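Local coordinates for Ufm1-specific protease (Caenorhabditis elegans, PDB 5EJJ), which cleaves the peptide bond after the C-terminal glycine of the ubiquitin-like modifier UFM1, acting as a thiol protease that removes it from target proteins, at residues G377-D387 / R399-L410. Residues are numbered along the deposited sequence; the frame is centred on the assembly and turned at random.
Sequences GPYNYHHYMQD and RSFQTIWSWFIL
The side chains of H382 and Q402 cross at about a right angle, their ring and amide planes 52° apart, so that Q402 CB sits over one face of the imidazole, 3.7 Å from the ring centroid, in a CH-pi contact. With CG of H382 anti to its carbonyl carbon (chi1 -53°), the ring lies along the helix and S406 CB meets its edge near NE2. A flat, polarisable side chain suits this place, where an extended loop runs antiparallel to helix 399-409.

One turn further along, S406 joins the two backbones. Its OG stands between its own N and carbonyl carbon (chi1 81°), accepting the backbone N-H of N380 in an almost straight bond (N380 N to S406 OG 2.7 Å) while bonding to T403 O within the helix. S406 and T403, both small, leave room for the loop near N380; the backbones come nearest at Y379 and W407, 4.1 Å between CA atoms, and their CB atoms touch. Y379 then sends its ring off the helix, its hydroxyl bonding H360. Beyond it, P378 CG packs on L410 CB at 3.8 Å, apolar against apolar.

At the other end, R399 slides past Q386 in the opposite direction. Its NH1 makes a long, weak salt bridge to D387 OD2 (3.5 Å), the carboxylate lying at the guanidinium edge; NE pairs with D391 outside the contact. A methionine in place of R399 would probably leave D387 and D391 without their cationic mate and the loop end less firmly held.

Next to R399, Y384 reaches the inferred active-site residues C396 and H522, its ring meeting that of H522 steeply. The S406-N380 bond and close packing midway probably fix the loop's course on the helix that begins with C396, while the weak salt bridge to poorly ordered D387 probably holds that end less tightly.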
loop_
_atom_site.group_PDB
_atom_site.type_symbol
_atom_site.label_atom_id
_atom_site.label_comp_id
_atom_site.label_asym_id
_atom_site.label_seq_id
_atom_site.Cartn_x
_atom_site.Cartn_y
_atom_site.Cartn_z
ATOM N N GLY A 377 -9.167 -1.004 -4.673
ATOM C CA GLY A 377 -7.854 -0.437 -4.382
ATOM C C GLY A 377 -7.856 1.075 -4.195
ATOM O O GLY A 377 -8.885 1.655 -3.853
ATOM N N PRO A 378 -6.698 1.728 -4.399
ATOM C CA PRO A 378 -6.585 3.202 -4.411
ATOM C C PRO A 378 -6.765 3.848 -5.813
ATOM O O PRO A 378 -6.623 3.163 -6.825
ATOM C CB PRO A 378 -5.149 3.429 -3.926
ATOM C CG PRO A 378 -4.420 2.297 -4.527
ATOM C CD PRO A 378 -5.369 1.093 -4.418
ATOM N N TYR A 379 -7.037 5.153 -5.843
ATOM C CA TYR A 379 -7.254 5.919 -7.074
ATOM C C TYR A 379 -6.946 7.382 -6.744
ATOM O O TYR A 379 -6.789 7.722 -5.574
ATOM C CB TYR A 379 -8.724 5.807 -7.512
ATOM C CG TYR A 379 -9.650 6.284 -6.420
ATOM C CD1 TYR A 379 -10.028 7.614 -6.336
ATOM C CD2 TYR A 379 -10.084 5.416 -5.433
ATOM C CE1 TYR A 379 -10.828 8.060 -5.318
ATOM C CE2 TYR A 379 -10.894 5.850 -4.403
ATOM C CZ TYR A 379 -11.265 7.177 -4.345
ATOM O OH TYR A 379 -12.071 7.617 -3.312
ATOM N N ASN A 380 -6.890 8.253 -7.753
ATOM C CA ASN A 380 -6.825 9.705 -7.507
ATOM C C ASN A 380 -8.121 10.426 -7.873
ATOM O O ASN A 380 -8.964 9.890 -8.587
ATOM C CB ASN A 380 -5.665 10.373 -8.250
ATOM C CG ASN A 380 -4.317 10.085 -7.621
ATOM O OD1 ASN A 380 -4.161 10.151 -6.394
ATOM N ND2 ASN A 380 -3.328 9.755 -8.461
ATOM N N TYR A 381 -8.261 11.656 -7.390
ATOM C CA TYR A 381 -9.441 12.467 -7.655
ATOM C C TYR A 381 -9.126 13.513 -8.713
ATOM O O TYR A 381 -8.466 14.506 -8.420
ATOM C CB TYR A 381 -9.877 13.164 -6.369
ATOM C CG TYR A 381 -11.139 13.991 -6.482
ATOM C CD1 TYR A 381 -12.022 13.816 -7.542
ATOM C CD2 TYR A 381 -11.446 14.950 -5.524
ATOM C CE1 TYR A 381 -13.167 14.574 -7.649
ATOM C CE2 TYR A 381 -12.589 15.707 -5.619
ATOM C CZ TYR A 381 -13.448 15.518 -6.682
ATOM O OH TYR A 381 -14.594 16.277 -6.779
ATOM N N HIS A 382 -9.595 13.291 -9.939
ATOM C CA HIS A 382 -9.488 14.297 -10.991
ATOM C C HIS A 382 -10.811 15.042 -11.150
ATOM O O HIS A 382 -11.882 14.498 -10.868
ATOM C CB HIS A 382 -9.103 13.661 -12.322
ATOM C CG HIS A 382 -7.876 12.811 -12.252
ATOM N ND1 HIS A 382 -6.721 13.115 -12.944
ATOM C CD2 HIS A 382 -7.626 11.658 -11.589
ATOM C CE1 HIS A 382 -5.814 12.184 -12.712
ATOM N NE2 HIS A 382 -6.335 11.290 -11.888
ATOM N N HIS A 383 -10.722 16.283 -11.620
ATOM C CA HIS A 383 -11.868 17.190 -11.693
ATOM C C HIS A 383 -11.616 18.362 -12.653
ATOM O O HIS A 383 -10.636 18.377 -13.400
ATOM C CB HIS A 383 -12.186 17.724 -10.301
ATOM C CG HIS A 383 -10.962 17.981 -9.476
ATOM N ND1 HIS A 383 -9.913 18.743 -9.932
ATOM C CD2 HIS A 383 -10.614 17.552 -8.240
ATOM C CE1 HIS A 383 -8.961 18.778 -9.011
ATOM N NE2 HIS A 383 -9.370 18.075 -7.971
ATOM N N TYR A 384 -12.505 19.350 -12.618
ATOM C CA TYR A 384 -12.359 20.558 -13.434
ATOM C C TYR A 384 -11.127 21.379 -13.013
ATOM O O TYR A 384 -10.575 21.162 -11.937
ATOM C CB TYR A 384 -13.631 21.420 -13.328
ATOM C CG TYR A 384 -14.827 20.896 -14.095
ATOM C CD1 TYR A 384 -14.693 19.853 -15.002
ATOM C CD2 TYR A 384 -16.088 21.458 -13.927
ATOM C CE1 TYR A 384 -15.781 19.375 -15.719
ATOM C CE2 TYR A 384 -17.185 20.986 -14.641
ATOM C CZ TYR A 384 -17.022 19.941 -15.538
ATOM O OH TYR A 384 -18.094 19.456 -16.261
ATOM N N MET A 385 -10.697 22.306 -13.870
ATOM C CA MET A 385 -9.642 23.283 -13.541
ATOM C C MET A 385 -8.340 22.670 -12.999
ATOM O O MET A 385 -7.729 23.213 -12.075
ATOM C CB MET A 385 -10.165 24.336 -12.548
ATOM C CG MET A 385 -11.619 24.779 -12.765
ATOM S SD MET A 385 -12.072 25.199 -14.469
ATOM C CE MET A 385 -13.737 25.807 -14.208
ATOM N N GLN A 386 -7.913 21.554 -13.583
ATOM C CA GLN A 386 -6.816 20.781 -13.013
ATOM C C GLN A 386 -5.484 20.950 -13.740
ATOM O O GLN A 386 -4.563 21.584 -13.217
ATOM C CB GLN A 386 -7.186 19.296 -12.911
ATOM C CG GLN A 386 -6.633 18.617 -11.660
ATOM C CD GLN A 386 -7.002 17.151 -11.563
ATOM O OE1 GLN A 386 -7.293 16.649 -10.480
ATOM N NE2 GLN A 386 -6.978 16.452 -12.696
ATOM N N ASP A 387 -5.375 20.389 -14.940
ATOM C CA ASP A 387 -4.105 20.405 -15.667
ATOM C C ASP A 387 -3.818 21.773 -16.282
ATOM O O ASP A 387 -3.184 21.864 -17.337
ATOM C CB ASP A 387 -4.089 19.330 -16.755
ATOM C CG ASP A 387 -4.656 18.009 -16.276
ATOM O OD1 ASP A 387 -4.520 17.722 -15.061
ATOM O OD2 ASP A 387 -5.243 17.266 -17.107
ATOM N N ARG A 399 -12.783 13.688 -16.811
ATOM C CA ARG A 399 -12.282 13.607 -15.457
ATOM C C ARG A 399 -12.549 12.232 -14.852
ATOM O O ARG A 399 -11.654 11.638 -14.242
ATOM C CB ARG A 399 -12.897 14.724 -14.606
ATOM C CG ARG A 399 -12.582 16.118 -15.137
ATOM C CD ARG A 399 -11.151 16.159 -15.654
ATOM N NE ARG A 399 -10.610 17.509 -15.771
ATOM C CZ ARG A 399 -9.308 17.782 -15.809
ATOM N NH1 ARG A 399 -8.418 16.801 -15.717
ATOM N NH2 ARG A 399 -8.895 19.039 -15.914
ATOM N N SER A 400 -13.770 11.722 -15.031
ATOM C CA SER A 400 -14.108 10.390 -14.539
ATOM C C SER A 400 -13.281 9.343 -15.246
ATOM O O SER A 400 -12.949 8.306 -14.672
ATOM C CB SER A 400 -15.583 10.078 -14.739
ATOM O OG SER A 400 -16.335 10.690 -13.720
ATOM N N PHE A 401 -12.960 9.616 -16.500
ATOM C CA PHE A 401 -12.111 8.719 -17.256
ATOM C C PHE A 401 -10.736 8.707 -16.616
ATOM O O PHE A 401 -10.115 7.655 -16.463
ATOM C CB PHE A 401 -11.997 9.181 -18.701
ATOM C CG PHE A 401 -10.963 8.453 -19.467
ATOM C CD1 PHE A 401 -11.233 7.198 -19.994
ATOM C CD2 PHE A 401 -9.717 9.002 -19.650
ATOM C CE1 PHE A 401 -10.284 6.503 -20.708
ATOM C CE2 PHE A 401 -8.753 8.313 -20.357
ATOM C CZ PHE A 401 -9.040 7.054 -20.889
ATOM N N GLN A 402 -10.275 9.895 -16.247
ATOM C CA GLN A 402 -8.973 10.066 -15.618
ATOM C C GLN A 402 -8.898 9.366 -14.255
ATOM O O GLN A 402 -7.925 8.653 -13.957
ATOM C CB GLN A 402 -8.623 11.556 -15.520
ATOM C CG GLN A 402 -8.190 12.164 -16.853
ATOM C CD GLN A 402 -7.819 13.624 -16.727
ATOM O OE1 GLN A 402 -8.338 14.328 -15.859
ATOM N NE2 GLN A 402 -6.906 14.092 -17.586
ATOM N N THR A 403 -9.927 9.561 -13.437
ATOM C CA THR A 403 -10.044 8.804 -12.205
ATOM C C THR A 403 -9.937 7.306 -12.483
ATOM O O THR A 403 -9.065 6.647 -11.952
ATOM C CB THR A 403 -11.341 9.111 -11.466
ATOM O OG1 THR A 403 -11.323 10.472 -11.014
ATOM C CG2 THR A 403 -11.490 8.181 -10.275
ATOM N N ILE A 404 -10.780 6.768 -13.348
ATOM C CA ILE A 404 -10.677 5.349 -13.674
ATOM C C ILE A 404 -9.263 4.985 -14.112
ATOM O O ILE A 404 -8.782 3.883 -13.850
ATOM C CB ILE A 404 -11.696 4.936 -14.764
ATOM C CG1 ILE A 404 -13.117 5.153 -14.258
ATOM C CG2 ILE A 404 -11.536 3.474 -15.171
ATOM C CD1 ILE A 404 -14.144 4.900 -15.297
ATOM N N TRP A 405 -8.579 5.918 -14.759
ATOM C CA TRP A 405 -7.241 5.618 -15.253
ATOM C C TRP A 405 -6.296 5.519 -14.079
ATOM O O TRP A 405 -5.563 4.535 -13.940
ATOM C CB TRP A 405 -6.739 6.675 -16.242
ATOM C CG TRP A 405 -5.461 6.271 -16.938
ATOM C CD1 TRP A 405 -4.214 6.251 -16.398
ATOM C CD2 TRP A 405 -5.317 5.828 -18.295
ATOM N NE1 TRP A 405 -3.301 5.825 -17.329
ATOM C CE2 TRP A 405 -3.952 5.557 -18.503
ATOM C CE3 TRP A 405 -6.206 5.644 -19.357
ATOM C CZ2 TRP A 405 -3.452 5.109 -19.723
ATOM C CZ3 TRP A 405 -5.705 5.202 -20.574
ATOM C CH2 TRP A 405 -4.341 4.945 -20.746
ATOM N N SER A 406 -6.332 6.538 -13.228
ATOM C CA SER A 406 -5.443 6.594 -12.083
ATOM C C SER A 406 -5.557 5.322 -11.244
ATOM O O SER A 406 -4.563 4.835 -10.702
ATOM C CB SER A 406 -5.729 7.832 -11.242
ATOM O OG SER A 406 -6.832 7.622 -10.383
ATOM N N TRP A 407 -6.758 4.764 -11.156
ATOM C CA TRP A 407 -6.925 3.522 -10.413
ATOM C C TRP A 407 -6.082 2.428 -11.033
ATOM O O TRP A 407 -5.529 1.601 -10.323
ATOM C CB TRP A 407 -8.386 3.092 -10.346
ATOM C CG TRP A 407 -8.652 1.842 -9.570
ATOM C CD1 TRP A 407 -9.194 1.764 -8.332
ATOM C CD2 TRP A 407 -8.422 0.487 -9.992
ATOM N NE1 TRP A 407 -9.308 0.448 -7.942
ATOM C CE2 TRP A 407 -8.836 -0.353 -8.946
ATOM C CE3 TRP A 407 -7.900 -0.098 -11.147
ATOM C CZ2 TRP A 407 -8.748 -1.737 -9.021
ATOM C CZ3 TRP A 407 -7.810 -1.488 -11.210
ATOM C CH2 TRP A 407 -8.235 -2.284 -10.160
ATOM N N PHE A 408 -5.965 2.421 -12.355
ATOM C CA PHE A 408 -5.187 1.373 -13.018
ATOM C C PHE A 408 -3.654 1.482 -12.836
ATOM O O PHE A 408 -2.942 0.463 -12.894
ATOM C CB PHE A 408 -5.596 1.218 -14.493
ATOM C CG PHE A 408 -6.819 0.359 -14.689
ATOM C CD1 PHE A 408 -8.084 0.931 -14.756
ATOM C CD2 PHE A 408 -6.704 -1.028 -14.784
ATOM C CE1 PHE A 408 -9.208 0.135 -14.917
ATOM C CE2 PHE A 408 -7.827 -1.836 -14.943
ATOM C CZ PHE A 408 -9.080 -1.254 -15.005
ATOM N N ILE A 409 -3.134 2.685 -12.605
ATOM C CA ILE A 409 -1.722 2.751 -12.273
ATOM C C ILE A 409 -1.510 2.465 -10.790
ATOM O O ILE A 409 -0.745 1.561 -10.424
ATOM C CB ILE A 409 -1.013 4.033 -12.762
ATOM C CG1 ILE A 409 -1.770 5.288 -12.366
ATOM C CG2 ILE A 409 -0.898 4.024 -14.289
ATOM C CD1 ILE A 409 -1.568 6.431 -13.388
ATOM N N LEU A 410 -2.254 3.159 -9.934
ATOM C CA LEU A 410 -2.139 2.958 -8.488
ATOM C C LEU A 410 -2.409 1.520 -8.036
ATOM O O LEU A 410 -2.282 1.210 -6.847
ATOM C CB LEU A 410 -3.048 3.925 -7.734
ATOM C CG LEU A 410 -2.346 5.232 -7.366
ATOM C CD1 LEU A 410 -1.552 5.749 -8.534
ATOM C CD2 LEU A 410 -3.314 6.298 -6.900
#